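PDB 7PN0: ribose-phosphate pyrophosphokinase from Thermus thermophilus, which catalyses transfer of the diphosphate group of ATP to ribose 5-phosphate, giving phosphoribosyl diphosphate (PRPP) and AMP. Local coordinates for residues Glu45-Gly50 and Ala79-Val84. Residues are numbered along the deposited sequence; the frame is centred on the assembly and turned at random.
Sequences ESLREG and ASAARV. With SO4 (sulfate ion), chain E.
A type II beta turn, Leu47 to Gly50, packs against the Schellman motif that ends helix 62-78. Ser80, with positive phi, is the C-prime residue of that motif. Ser80 O accepts from Glu49 N at 2.8 Å; the N-H points almost straight at it (176°), from 25° off the carbonyl plane. Arg48 CA adds a CA-H...O contact to Ser80 O at 3.5 Å. Further along, Gly50 O takes two donors in its carbonyl plane. Ala82 N is 2.8 Å from Gly50 O with a bent N-H angle, and Arg83 N lies farther off. This pins the chain as strand 83-88 begins. Leu47 CD1 touches Ala79 CB and Ala81 CB; the residue also packs on Ala76 of the helix and on Leu4 and Phe6 of strand 3-7.

Arg48 spreads over Ser80, whose CB lies 3.6 Å above one guanidinium face, toward its rim. With CG anti to the backbone N (chi1 -169°) and a bend at chi3, the edge of the group meets a sulfate. Arg48 NE binds SO4 O1 and Arg48 NH2 binds SO4 O3, each at 3.0 Å. Ser46 OG also donates to SO4 O1, and accepts from Arg48 N in an ST turn. A water accepts from Leu47 N and lies within hydrogen-bonding distance of Ala79 O and SO4 O4. Ser302 and Ser304 of a second subunit and Arg103 of a third complete the anion site.

Asp142 of the second subunit forms a salt bridge with Arg48, and Arg83 of that subunit one with Glu49. The sulfate probably comes from the crystallisation liquor. Its site at a junction of three subunits resembles the allosteric phosphate site of hexameric PRPP synthases. The two loops lead into adjacent parallel strands 51-55 and 83-88 of the N-terminal PRTase-like domain and pair where those strands begin.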
loop_
_atom_site.group_PDB
_atom_site.type_symbol
_atom_site.label_atom_id
_atom_site.label_comp_id
_atom_site.label_asym_id
_atom_site.label_seq_id
_atom_site.Cartn_x
_atom_site.Cartn_y
_atom_site.Cartn_z
ATOM N N GLU A 45 25.678 -10.966 -13.810
ATOM C CA GLU A 45 26.596 -10.036 -13.100
ATOM C C GLU A 45 25.811 -9.045 -12.243
ATOM O O GLU A 45 24.595 -8.905 -12.416
ATOM C CB GLU A 45 27.491 -9.301 -14.090
ATOM C CG GLU A 45 28.443 -10.223 -14.885
ATOM C CD GLU A 45 29.525 -11.010 -14.143
ATOM O OE1 GLU A 45 30.021 -12.010 -14.739
ATOM O OE2 GLU A 45 29.882 -10.661 -12.978
ATOM N N SER A 46 26.520 -8.375 -11.337
ATOM C CA SER A 46 25.897 -7.401 -10.394
ATOM C C SER A 46 25.236 -6.289 -11.196
ATOM O O SER A 46 25.795 -5.879 -12.190
ATOM C CB SER A 46 26.906 -6.871 -9.428
ATOM O OG SER A 46 26.310 -5.908 -8.620
ATOM N N LEU A 47 24.032 -5.867 -10.795
ATOM C CA LEU A 47 23.431 -4.605 -11.302
ATOM C C LEU A 47 23.128 -3.690 -10.116
ATOM O O LEU A 47 22.275 -2.804 -10.238
ATOM C CB LEU A 47 22.224 -4.956 -12.174
ATOM C CG LEU A 47 21.245 -5.947 -11.553
ATOM C CD1 LEU A 47 20.784 -5.416 -10.219
ATOM C CD2 LEU A 47 20.036 -6.218 -12.464
ATOM N N ARG A 48 23.797 -3.935 -8.977
ATOM C CA ARG A 48 23.602 -3.195 -7.712
ATOM C C ARG A 48 23.758 -1.690 -7.946
ATOM O O ARG A 48 24.763 -1.278 -8.560
ATOM C CB ARG A 48 24.605 -3.682 -6.664
ATOM C CG ARG A 48 24.314 -3.164 -5.266
ATOM C CD ARG A 48 25.225 -3.781 -4.235
ATOM N NE ARG A 48 24.927 -5.200 -4.028
ATOM C CZ ARG A 48 24.156 -5.673 -3.074
ATOM N NH1 ARG A 48 23.534 -4.850 -2.243
ATOM N NH2 ARG A 48 24.014 -6.975 -2.952
ATOM N N GLU A 49 22.777 -0.904 -7.487
ATOM C CA GLU A 49 22.695 0.577 -7.592
ATOM C C GLU A 49 22.727 0.990 -9.062
ATOM O O GLU A 49 23.000 2.184 -9.347
ATOM C CB GLU A 49 23.713 1.303 -6.711
ATOM C CG GLU A 49 23.672 0.845 -5.273
ATOM C CD GLU A 49 22.331 1.003 -4.554
ATOM O OE1 GLU A 49 21.866 0.022 -3.832
ATOM O OE2 GLU A 49 21.662 2.011 -4.848
ATOM N N GLY A 50 22.289 0.081 -9.937
ATOM C CA GLY A 50 22.190 0.353 -11.385
ATOM C C GLY A 50 20.896 1.049 -11.731
ATOM O O GLY A 50 19.922 0.912 -10.974
ATOM N N ALA A 79 18.000 -7.826 -6.541
ATOM C CA ALA A 79 19.458 -7.746 -6.708
ATOM C C ALA A 79 19.905 -6.300 -6.486
ATOM O O ALA A 79 20.973 -5.962 -6.920
ATOM C CB ALA A 79 19.831 -8.260 -8.086
ATOM N N SER A 80 19.043 -5.442 -5.910
ATOM C CA SER A 80 19.449 -4.113 -5.383
ATOM C C SER A 80 19.800 -3.124 -6.506
ATOM O O SER A 80 20.602 -2.234 -6.287
ATOM C CB SER A 80 20.585 -4.233 -4.371
ATOM O OG SER A 80 20.199 -5.054 -3.274
ATOM N N ALA A 81 19.118 -3.203 -7.638
ATOM C CA ALA A 81 19.041 -2.109 -8.615
ATOM C C ALA A 81 18.593 -0.813 -7.917
ATOM O O ALA A 81 17.758 -0.891 -7.045
ATOM C CB ALA A 81 18.101 -2.472 -9.713
ATOM N N ALA A 82 19.097 0.343 -8.341
ATOM C CA ALA A 82 18.670 1.665 -7.805
ATOM C C ALA A 82 17.299 1.983 -8.381
ATOM O O ALA A 82 16.461 2.569 -7.687
ATOM C CB ALA A 82 19.645 2.748 -8.164
ATOM N N ARG A 83 17.123 1.694 -9.667
ATOM C CA ARG A 83 15.899 2.075 -10.392
ATOM C C ARG A 83 15.683 1.005 -11.442
ATOM O O ARG A 83 16.694 0.538 -12.054
ATOM C CB ARG A 83 15.961 3.460 -11.022
ATOM C CG ARG A 83 14.599 3.894 -11.547
ATOM C CD ARG A 83 14.564 5.365 -11.888
ATOM N NE ARG A 83 15.568 5.746 -12.891
ATOM C CZ ARG A 83 15.698 6.989 -13.351
ATOM N NH1 ARG A 83 16.640 7.281 -14.221
ATOM N NH2 ARG A 83 14.854 7.933 -12.957
ATOM N N VAL A 84 14.424 0.639 -11.646
ATOM C CA VAL A 84 14.042 -0.341 -12.698
ATOM C C VAL A 84 12.967 0.259 -13.613
ATOM O O VAL A 84 11.903 0.637 -13.129
ATOM C CB VAL A 84 13.588 -1.669 -12.078
ATOM C CG1 VAL A 84 13.121 -2.629 -13.151
ATOM C CG2 VAL A 84 14.672 -2.305 -11.251
HETATM S S SO4 E . 25.736 -8.361 -6.034
HETATM O O1 SO4 E . 25.812 -6.984 -6.248
HETATM O O2 SO4 E . 26.843 -9.026 -6.681
HETATM O O3 SO4 E . 25.809 -8.659 -4.634
HETATM O O4 SO4 E . 24.509 -8.883 -6.603
HETATM O O HOH W 1 23.136 -7.078 -8.293
#